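Local coordinates for cellulose biosynthesis protein BcsG (Salmonella typhimurium LT2, PDB 5OLT), which is required for bacterial cellulose biosynthesis, the chain here being the zinc-binding extramembrane domain of a membrane protein of the alkaline phosphatase family, at residues F95-A105 / V262-A270; P58-L69 / R209-H220. One frame throughout, in Å; residues are numbered along the deposited sequence. Where two conformers were deposited one is given.

Contact 1 (F95-A105 / V262-A270); sequences FNSGTSYSGPA and VVVPEHGGA. With ZN (zinc ion), chain B.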
loop_
_atom_site.group_PDB
_atom_site.type_symbol
_atom_site.label_atom_id
_atom_site.label_comp_id
_atom_site.label_asym_id
_atom_site.label_seq_id
_atom_site.Cartn_x
_atom_site.Cartn_y
_atom_site.Cartn_z
ATOM N N PHE A 95 5.960 -7.240 -0.671
ATOM C CA PHE A 95 4.672 -6.664 -0.280
ATOM C C PHE A 95 3.647 -7.038 -1.336
ATOM O O PHE A 95 3.839 -6.750 -2.512
ATOM C CB PHE A 95 4.797 -5.130 -0.209
ATOM C CG PHE A 95 3.609 -4.473 0.404
ATOM C CD1 PHE A 95 2.418 -4.253 -0.350
ATOM C CD2 PHE A 95 3.634 -4.100 1.743
ATOM C CE1 PHE A 95 1.321 -3.640 0.237
ATOM C CE2 PHE A 95 2.554 -3.452 2.302
ATOM C CZ PHE A 95 1.393 -3.237 1.571
ATOM N N ASN A 96 2.564 -7.688 -0.894
ATOM C CA ASN A 96 1.528 -8.131 -1.827
ATOM C C ASN A 96 0.343 -7.195 -1.790
ATOM O O ASN A 96 -0.218 -6.917 -0.743
ATOM C CB ASN A 96 1.078 -9.536 -1.434
ATOM C CG ASN A 96 0.167 -10.139 -2.471
ATOM O OD1 ASN A 96 0.599 -10.331 -3.619
ATOM N ND2 ASN A 96 -1.086 -10.430 -2.096
ATOM N N SER A 97 -0.070 -6.726 -2.972
ATOM C CA SER A 97 -1.168 -5.750 -3.023
ATOM C C SER A 97 -2.566 -6.382 -2.878
ATOM O O SER A 97 -3.535 -5.658 -2.658
ATOM C CB SER A 97 -1.135 -4.947 -4.331
ATOM O OG SER A 97 -1.470 -5.785 -5.410
ATOM N N GLY A 98 -2.655 -7.702 -2.979
ATOM C CA GLY A 98 -3.917 -8.400 -2.710
ATOM C C GLY A 98 -4.928 -8.414 -3.843
ATOM O O GLY A 98 -5.976 -9.032 -3.665
ATOM N N THR A 99 -4.635 -7.726 -4.958
ATOM C CA THR A 99 -5.602 -7.565 -6.063
ATOM C C THR A 99 -4.910 -6.917 -7.216
ATOM O O THR A 99 -3.787 -6.368 -7.057
ATOM C CB THR A 99 -6.796 -6.695 -5.595
ATOM O OG1 THR A 99 -7.748 -6.592 -6.662
ATOM C CG2 THR A 99 -6.338 -5.299 -5.172
ATOM N N SER A 100 -5.529 -6.993 -8.397
ATOM C CA SER A 100 -4.956 -6.308 -9.547
ATOM C C SER A 100 -5.838 -5.193 -10.097
ATOM O O SER A 100 -5.516 -4.680 -11.183
ATOM C CB SER A 100 -4.547 -7.282 -10.623
ATOM O OG SER A 100 -5.631 -8.090 -11.047
ATOM N N TYR A 101 -6.878 -4.791 -9.347
ATOM C CA TYR A 101 -7.754 -3.688 -9.771
ATOM C C TYR A 101 -7.684 -2.533 -8.798
ATOM O O TYR A 101 -7.449 -2.731 -7.603
ATOM C CB TYR A 101 -9.206 -4.176 -9.881
ATOM C CG TYR A 101 -9.477 -5.195 -10.993
ATOM C CD1 TYR A 101 -8.822 -5.138 -12.225
ATOM C CD2 TYR A 101 -10.466 -6.147 -10.817
ATOM C CE1 TYR A 101 -9.116 -6.058 -13.248
ATOM C CE2 TYR A 101 -10.804 -7.039 -11.830
ATOM C CZ TYR A 101 -10.121 -6.995 -13.035
ATOM O OH TYR A 101 -10.489 -7.923 -14.017
ATOM N N SER A 102 -7.913 -1.316 -9.315
ATOM C CA SER A 102 -7.691 -0.116 -8.523
ATOM C C SER A 102 -8.652 0.054 -7.358
ATOM O O SER A 102 -8.221 0.361 -6.235
ATOM C CB SER A 102 -7.828 1.122 -9.414
ATOM O OG SER A 102 -6.947 1.056 -10.530
ATOM N N GLY A 103 -9.957 -0.149 -7.607
ATOM C CA GLY A 103 -10.945 0.054 -6.541
ATOM C C GLY A 103 -10.709 -0.847 -5.350
ATOM O O GLY A 103 -10.559 -0.371 -4.221
ATOM N N PRO A 104 -10.605 -2.158 -5.594
ATOM C CA PRO A 104 -10.360 -3.058 -4.467
ATOM C C PRO A 104 -9.019 -2.776 -3.791
ATOM O O PRO A 104 -8.926 -2.941 -2.571
ATOM C CB PRO A 104 -10.352 -4.440 -5.105
ATOM C CG PRO A 104 -10.910 -4.287 -6.448
ATOM C CD PRO A 104 -10.966 -2.861 -6.843
ATOM N N ALA A 105 -7.990 -2.355 -4.546
ATOM C CA ALA A 105 -6.717 -2.027 -3.913
ATOM C C ALA A 105 -6.846 -0.895 -2.936
ATOM O O ALA A 105 -6.276 -0.956 -1.829
ATOM C CB ALA A 105 -5.678 -1.677 -4.957
ATOM N N VAL A 262 4.264 7.163 3.376
ATOM C CA VAL A 262 4.132 5.757 3.000
ATOM C C VAL A 262 3.816 5.718 1.516
ATOM O O VAL A 262 2.828 6.331 1.093
ATOM C CB VAL A 262 3.003 5.058 3.770
ATOM C CG1 VAL A 262 2.894 3.599 3.302
ATOM C CG2 VAL A 262 3.272 5.161 5.266
ATOM N N VAL A 263 4.652 5.038 0.736
ATOM C CA VAL A 263 4.384 4.851 -0.677
ATOM C C VAL A 263 3.911 3.414 -0.827
ATOM O O VAL A 263 4.648 2.489 -0.451
ATOM C CB VAL A 263 5.661 5.076 -1.512
ATOM C CG1 VAL A 263 5.416 4.657 -2.974
ATOM C CG2 VAL A 263 6.042 6.531 -1.415
ATOM N N VAL A 264 2.716 3.192 -1.383
ATOM C CA VAL A 264 2.203 1.816 -1.528
ATOM C C VAL A 264 1.385 1.742 -2.804
ATOM O O VAL A 264 0.309 2.363 -2.924
ATOM C CB VAL A 264 1.400 1.380 -0.290
ATOM C CG1 VAL A 264 0.403 2.458 0.111
ATOM C CG2 VAL A 264 0.754 -0.007 -0.429
ATOM N N PRO A 265 1.933 1.073 -3.799
ATOM C CA PRO A 265 1.185 0.944 -5.068
ATOM C C PRO A 265 -0.060 0.088 -4.904
ATOM O O PRO A 265 -0.143 -0.764 -4.020
ATOM C CB PRO A 265 2.166 0.258 -6.006
ATOM C CG PRO A 265 3.511 0.560 -5.394
ATOM C CD PRO A 265 3.296 0.521 -3.910
ATOM N N GLU A 266 -1.028 0.359 -5.774
ATOM C CA GLU A 266 -2.277 -0.425 -5.778
ATOM C C GLU A 266 -2.075 -1.829 -6.317
ATOM O O GLU A 266 -2.710 -2.781 -5.843
ATOM C CB GLU A 266 -3.261 0.207 -6.762
ATOM C CG GLU A 266 -3.744 1.629 -6.510
ATOM C CD GLU A 266 -4.532 2.112 -7.710
ATOM O OE1 GLU A 266 -4.712 1.293 -8.646
ATOM O OE2 GLU A 266 -4.950 3.278 -7.732
ATOM N N HIS A 267 -1.274 -1.938 -7.388
ATOM C CA HIS A 267 -1.123 -3.168 -8.209
ATOM C C HIS A 267 -0.241 -2.756 -9.367
ATOM O O HIS A 267 -0.102 -1.541 -9.656
ATOM C CB HIS A 267 -2.509 -3.645 -8.800
ATOM C CG HIS A 267 -3.165 -2.610 -9.674
ATOM N ND1 HIS A 267 -2.774 -2.389 -10.981
ATOM C CD2 HIS A 267 -4.108 -1.677 -9.393
ATOM C CE1 HIS A 267 -3.433 -1.338 -11.462
ATOM N NE2 HIS A 267 -4.266 -0.900 -10.527
ATOM N N GLY A 268 0.305 -3.746 -10.054
ATOM C CA GLY A 268 1.138 -3.470 -11.205
ATOM C C GLY A 268 0.398 -3.098 -12.469
ATOM O O GLY A 268 -0.807 -3.309 -12.605
ATOM N N GLY A 269 1.152 -2.576 -13.432
ATOM C CA GLY A 269 0.588 -2.206 -14.747
ATOM C C GLY A 269 0.661 -3.293 -15.792
ATOM O O GLY A 269 0.238 -3.095 -16.918
ATOM N N ALA A 270 1.196 -4.454 -15.404
ATOM C CA ALA A 270 1.331 -5.598 -16.317
ATOM C C ALA A 270 2.191 -5.165 -17.532
ATOM O O ALA A 270 1.926 -5.540 -18.673
ATOM C CB ALA A 270 -0.043 -6.163 -16.738
HETATM ZN ZN ZN B . -4.950 1.075 -10.533
HETATM O O HOH W 1 -6.021 0.581 -12.736
#

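Contact 2 (P58-L69 / R209-H220); sequences PFDLLVINICSL and RSATFFNLLPLH. With ZN (zinc ion), chain B.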
loop_
_atom_site.group_PDB
_atom_site.type_symbol
_atom_site.label_atom_id
_atom_site.label_comp_id
_atom_site.label_asym_id
_atom_site.label_seq_id
_atom_site.Cartn_x
_atom_site.Cartn_y
_atom_site.Cartn_z
ATOM N N PRO A 58 2.686 16.036 17.502
ATOM C CA PRO A 58 1.945 16.100 16.226
ATOM C C PRO A 58 2.877 15.842 15.040
ATOM O O PRO A 58 4.052 16.216 15.051
ATOM C CB PRO A 58 1.434 17.548 16.168
ATOM C CG PRO A 58 1.478 18.032 17.573
ATOM C CD PRO A 58 2.629 17.339 18.210
ATOM N N PHE A 59 2.338 15.166 14.048
ATOM C CA PHE A 59 3.019 14.990 12.771
ATOM C C PHE A 59 1.960 14.727 11.709
ATOM O O PHE A 59 0.782 14.520 12.049
ATOM C CB PHE A 59 4.024 13.825 12.843
ATOM C CG PHE A 59 3.387 12.449 12.939
ATOM C CD1 PHE A 59 2.918 11.957 14.166
ATOM C CD2 PHE A 59 3.228 11.655 11.787
ATOM C CE1 PHE A 59 2.336 10.697 14.250
ATOM C CE2 PHE A 59 2.665 10.373 11.888
ATOM C CZ PHE A 59 2.211 9.895 13.123
ATOM N N ASP A 60 2.387 14.732 10.446
ATOM C CA ASP A 60 1.507 14.429 9.315
ATOM C C ASP A 60 1.840 13.078 8.700
ATOM O O ASP A 60 3.024 12.750 8.513
ATOM C CB ASP A 60 1.630 15.497 8.227
ATOM C CG ASP A 60 1.255 16.865 8.693
ATOM O OD1 ASP A 60 0.272 16.974 9.450
ATOM O OD2 ASP A 60 1.931 17.856 8.267
ATOM N N LEU A 61 0.805 12.277 8.438
ATOM C CA LEU A 61 0.921 11.027 7.663
ATOM C C LEU A 61 0.485 11.301 6.230
ATOM O O LEU A 61 -0.583 11.886 6.005
ATOM C CB LEU A 61 0.038 9.912 8.275
ATOM C CG LEU A 61 -0.073 8.647 7.411
ATOM C CD1 LEU A 61 1.249 7.903 7.368
ATOM C CD2 LEU A 61 -1.134 7.687 7.938
ATOM N N LEU A 62 1.313 10.902 5.268
ATOM C CA LEU A 62 0.926 11.079 3.841
ATOM C C LEU A 62 1.066 9.715 3.180
ATOM O O LEU A 62 2.167 9.159 3.149
ATOM C CB LEU A 62 1.863 12.101 3.189
ATOM C CG LEU A 62 1.746 12.257 1.687
ATOM C CD1 LEU A 62 0.353 12.671 1.251
ATOM C CD2 LEU A 62 2.791 13.256 1.199
ATOM N N VAL A 63 -0.054 9.156 2.714
ATOM C CA VAL A 63 -0.043 7.852 2.042
ATOM C C VAL A 63 -0.169 8.103 0.544
ATOM O O VAL A 63 -1.145 8.725 0.083
ATOM C CB VAL A 63 -1.202 6.962 2.548
ATOM C CG1 VAL A 63 -1.262 5.642 1.785
ATOM C CG2 VAL A 63 -1.065 6.707 4.027
ATOM N N ILE A 64 0.833 7.646 -0.212
ATOM C CA ILE A 64 0.931 7.901 -1.645
ATOM C C ILE A 64 0.625 6.565 -2.339
ATOM O O ILE A 64 1.450 5.634 -2.315
ATOM C CB ILE A 64 2.363 8.415 -1.990
ATOM C CG1 ILE A 64 2.613 9.760 -1.281
ATOM C CG2 ILE A 64 2.549 8.524 -3.502
ATOM C CD1 ILE A 64 3.995 10.321 -1.512
ATOM N N ASN A 65 -0.584 6.444 -2.919
ATOM C CA ASN A 65 -1.094 5.191 -3.445
ATOM C C ASN A 65 -1.062 5.276 -4.969
ATOM O O ASN A 65 -1.758 6.089 -5.570
ATOM C CB ASN A 65 -2.520 5.014 -2.878
ATOM C CG ASN A 65 -3.169 3.720 -3.275
ATOM O OD1 ASN A 65 -2.560 2.623 -3.203
ATOM N ND2 ASN A 65 -4.425 3.813 -3.663
ATOM N N ILE A 66 -0.186 4.478 -5.575
ATOM C CA ILE A 66 0.164 4.647 -6.991
ATOM C C ILE A 66 -0.418 3.534 -7.834
ATOM O O ILE A 66 -0.125 2.357 -7.603
ATOM C CB ILE A 66 1.701 4.663 -7.174
ATOM C CG1 ILE A 66 2.333 5.798 -6.344
ATOM C CG2 ILE A 66 2.082 4.759 -8.666
ATOM C CD1 ILE A 66 3.847 5.733 -6.265
ATOM N N CYS A 67 -1.229 3.907 -8.823
ATOM C CA CYS A 67 -1.783 2.918 -9.756
ATOM C C CYS A 67 -0.673 2.350 -10.652
ATOM O O CYS A 67 0.192 3.097 -11.106
ATOM C CB CYS A 67 -2.883 3.604 -10.597
ATOM S SG CYS A 67 -3.737 2.530 -11.804
ATOM N N SER A 68 -0.737 1.038 -10.932
ATOM C CA SER A 68 0.029 0.457 -12.048
ATOM C C SER A 68 1.553 0.528 -11.865
ATOM O O SER A 68 2.272 0.942 -12.786
ATOM C CB SER A 68 -0.404 1.067 -13.397
ATOM O OG SER A 68 -1.787 0.814 -13.620
ATOM N N LEU A 69 2.030 0.052 -10.708
ATOM C CA LEU A 69 3.451 0.040 -10.375
ATOM C C LEU A 69 3.734 -1.206 -9.543
ATOM O O LEU A 69 3.386 -1.249 -8.356
ATOM C CB LEU A 69 3.815 1.324 -9.600
ATOM C CG LEU A 69 5.289 1.367 -9.138
ATOM C CD1 LEU A 69 6.221 1.334 -10.326
ATOM C CD2 LEU A 69 5.488 2.656 -8.327
ATOM N N ARG A 209 -1.942 17.767 13.469
ATOM C CA ARG A 209 -1.758 16.414 12.980
ATOM C C ARG A 209 -2.788 16.092 11.938
ATOM O O ARG A 209 -3.956 16.465 12.038
ATOM C CB ARG A 209 -1.621 15.343 14.071
ATOM C CG ARG A 209 -2.742 15.266 15.024
ATOM C CD ARG A 209 -2.554 14.215 16.103
ATOM N NE ARG A 209 -1.414 14.180 17.037
ATOM C CZ ARG A 209 -1.256 14.965 18.110
ATOM N NH1 ARG A 209 -2.092 15.968 18.326
ATOM N NH2 ARG A 209 -0.238 14.774 18.941
ATOM N N SER A 210 -2.322 15.425 10.897
ATOM C CA SER A 210 -3.192 15.153 9.752
ATOM C C SER A 210 -2.789 13.858 9.099
ATOM O O SER A 210 -1.673 13.407 9.245
ATOM C CB SER A 210 -3.151 16.280 8.728
ATOM O OG SER A 210 -1.911 16.313 8.035
ATOM N N ALA A 211 -3.723 13.293 8.352
ATOM C CA ALA A 211 -3.502 12.035 7.633
ATOM C C ALA A 211 -4.155 12.203 6.285
ATOM O O ALA A 211 -5.346 12.475 6.195
ATOM C CB ALA A 211 -4.100 10.856 8.385
ATOM N N THR A 212 -3.367 12.030 5.226
ATOM C CA THR A 212 -3.800 12.260 3.863
ATOM C C THR A 212 -3.663 10.988 3.046
ATOM O O THR A 212 -2.612 10.337 3.065
ATOM C CB THR A 212 -2.941 13.380 3.219
ATOM O OG1 THR A 212 -3.132 14.563 3.968
ATOM C CG2 THR A 212 -3.341 13.640 1.791
ATOM N N PHE A 213 -4.735 10.667 2.309
ATOM C CA PHE A 213 -4.737 9.625 1.298
ATOM C C PHE A 213 -4.624 10.273 -0.066
ATOM O O PHE A 213 -5.487 11.088 -0.452
ATOM C CB PHE A 213 -6.032 8.809 1.398
ATOM C CG PHE A 213 -6.101 7.673 0.427
ATOM C CD1 PHE A 213 -5.269 6.562 0.616
ATOM C CD2 PHE A 213 -6.962 7.702 -0.657
ATOM C CE1 PHE A 213 -5.332 5.485 -0.275
ATOM C CE2 PHE A 213 -7.018 6.620 -1.588
ATOM C CZ PHE A 213 -6.179 5.530 -1.377
ATOM N N PHE A 214 -3.561 9.927 -0.792
ATOM C CA PHE A 214 -3.289 10.530 -2.092
ATOM C C PHE A 214 -3.225 9.433 -3.156
ATOM O O PHE A 214 -2.373 8.548 -3.044
ATOM C CB PHE A 214 -1.945 11.295 -1.998
ATOM C CG PHE A 214 -1.431 11.922 -3.290
ATOM C CD1 PHE A 214 -2.265 12.258 -4.390
ATOM C CD2 PHE A 214 -0.051 12.195 -3.405
ATOM C CE1 PHE A 214 -1.745 12.839 -5.538
ATOM C CE2 PHE A 214 0.455 12.795 -4.562
ATOM C CZ PHE A 214 -0.376 13.109 -5.628
ATOM N N ASN A 215 -4.128 9.472 -4.153
ATOM C CA ASN A 215 -4.128 8.461 -5.205
ATOM C C ASN A 215 -3.640 9.054 -6.532
ATOM O O ASN A 215 -4.055 10.141 -6.922
ATOM C CB ASN A 215 -5.524 7.823 -5.369
ATOM C CG ASN A 215 -5.510 6.719 -6.385
ATOM O OD1 ASN A 215 -5.855 6.934 -7.544
ATOM N ND2 ASN A 215 -5.118 5.512 -5.957
ATOM N N LEU A 216 -2.709 8.339 -7.170
ATOM C CA LEU A 216 -1.987 8.802 -8.360
ATOM C C LEU A 216 -2.176 7.875 -9.543
ATOM O O LEU A 216 -1.882 6.689 -9.444
ATOM C CB LEU A 216 -0.451 8.857 -8.094
ATOM C CG LEU A 216 0.028 9.834 -7.060
ATOM C CD1 LEU A 216 -0.240 9.295 -5.669
ATOM C CD2 LEU A 216 1.519 10.082 -7.241
ATOM N N LEU A 217 -2.571 8.449 -10.671
ATOM C CA LEU A 217 -2.876 7.718 -11.890
ATOM C C LEU A 217 -1.883 7.822 -13.088
ATOM O O LEU A 217 -2.180 7.255 -14.140
ATOM C CB LEU A 217 -4.254 8.283 -12.382
ATOM C CG LEU A 217 -5.133 7.365 -13.203
ATOM C CD1 LEU A 217 -5.567 6.165 -12.358
ATOM C CD2 LEU A 217 -6.350 8.125 -13.723
ATOM N N PRO A 218 -0.712 8.504 -12.966
ATOM C CA PRO A 218 0.017 8.733 -14.226
ATOM C C PRO A 218 0.510 7.473 -14.933
ATOM O O PRO A 218 0.704 7.509 -16.153
ATOM C CB PRO A 218 1.190 9.610 -13.795
ATOM C CG PRO A 218 1.443 9.210 -12.386
ATOM C CD PRO A 218 0.050 9.025 -11.810
ATOM N N LEU A 219 0.720 6.381 -14.189
ATOM C CA LEU A 219 1.277 5.171 -14.796
ATOM C C LEU A 219 0.194 4.286 -15.399
ATOM O O LEU A 219 0.506 3.262 -15.982
ATOM C CB LEU A 219 2.103 4.389 -13.768
ATOM C CG LEU A 219 3.194 5.231 -13.109
ATOM C CD1 LEU A 219 3.996 4.308 -12.182
ATOM C CD2 LEU A 219 4.104 5.966 -14.098
ATOM N N HIS A 220 -1.089 4.675 -15.281
ATOM C CA HIS A 220 -2.145 3.857 -15.885
ATOM C C HIS A 220 -2.005 3.788 -17.402
ATOM O O HIS A 220 -1.633 4.755 -18.047
ATOM C CB HIS A 220 -3.509 4.429 -15.527
ATOM C CG HIS A 220 -4.665 3.499 -15.832
ATOM N ND1 HIS A 220 -5.082 3.187 -17.123
ATOM C CD2 HIS A 220 -5.488 2.824 -15.006
ATOM C CE1 HIS A 220 -6.136 2.395 -17.064
ATOM N NE2 HIS A 220 -6.409 2.166 -15.790
HETATM ZN ZN ZN B . -4.950 1.075 -10.533
HETATM O O HOH W 2 -1.348 14.605 6.001
HETATM O O HOH W 3 0.012 5.799 -11.460
HETATM O O HOH W 1 -6.021 0.581 -12.736
#

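Contact 1 (F95-A105 / V262-A270)
Ser102, Glu266 and His267 meet at one zinc ion. Ser102 OG binds zinc at 2.0 Å, Glu266 OE1 at 1.9 Å and His267 NE2 at 2.1 Å. Cys67 is the fourth protein ligand, and water 1 sits farther off, 2.5 Å from zinc. The Glu266 chain is extended beyond CG, and OE1 alone bonds the metal. OE2 accepts a hydrogen bond from Asn215 ND2. The ring of His267 stands with Ser100 O over one face, 3.4 Å above its plane. Its ND1 donates to Gly268 O in the ring plane at 2.7 Å. This bond fixes the ring rotation and would probably make NE2 a stronger donor to zinc. Ser102 is in the first turn of helix 102-110, after Tyr101 at the N-cap. Glu266 and His267 follow strand 259-265, so the site lies at a strand end, as in the alkaline phosphatase family. One shell out, Ala105 CB rests on Glu266 CB (3.6 Å) and on the Glu266 carbonyl oxygen. Ser97 OG, turned between its backbone N and carbonyl carbon (chi1 69°), reaches and donates to Thr99 O inside this loop; Ser97 CB touches Glu266 O at 3.1 Å. Val264 CG2 meets the Phe95 ring obliquely.

Contact 2 (P58-L69 / R209-H220)
Strands 60-66 and 210-216 run parallel, 7° apart and 4.6 Å between axes at closest approach. They are neighbours in the mixed seven-stranded sheet of this alkaline phosphatase-like domain. Asp60 pairs with Ser210, and the register holds to Ile66 and Leu216. Backbone bonds run from a weak one, Ser210 N to Phe59 O, to that of Cys67 N, each segment donating in turn. Those given by Val63, Asn65 and Cys67 are nearly straight (Asn65 N to Phe214 O 2.8 Å, 172° at the hydrogen); those from Phe214 and Leu216 bend more.

At the start, Pro58 CA lies over one face of the Arg209 guanidinium. Ser210 OG donates to Asp60 OD1 at 2.7 Å, from above the carboxylate plane; Asp60 OD2 has a salt bridge to Arg257. The face with Asp60, Ser210 and Thr212 is polar at its start and turns apolar from Ile64 and Phe214 on. There Leu216 CD1 sits over the centre of the Phe214 ring, 3.5 Å above it, and touches Ile64 CG2 at 3.6 Å. The other face has Val63, Phe213 and Asn65, all touching Leu109 of helix 102-110.

Past the strands, a type I turn from Leu217 to His220 brings Leu219 against Leu69. Cys67 SG, anti to its backbone N (chi1 -179°), binds zinc at 2.3 Å, and His220 CD2 approaches it at 3.7 Å, with the sulfur at the ring edge.

How the contacts relate
Contacts 1 and 2 have centres about 13 Å apart and share one zinc ion. Contact 1 gives three of its protein ligands and contact 2 the fourth, Cys67. Water 1 belongs to both. Strands 60-66 and 259-265 are sheet neighbours and join the two contacts directly. Ile64 N lies 2.7 Å from Val262 O, and Glu266 N lies 2.9 Å from Ile66 O; both are probable hydrogen bonds. A citrate, probably from the crystallisation liquor, is bound beside the zinc, with Ser102 OG of contact 1 and His220 NE2 of contact 2 hydrogen-bonded to it. It may mark a pocket between the two contacts.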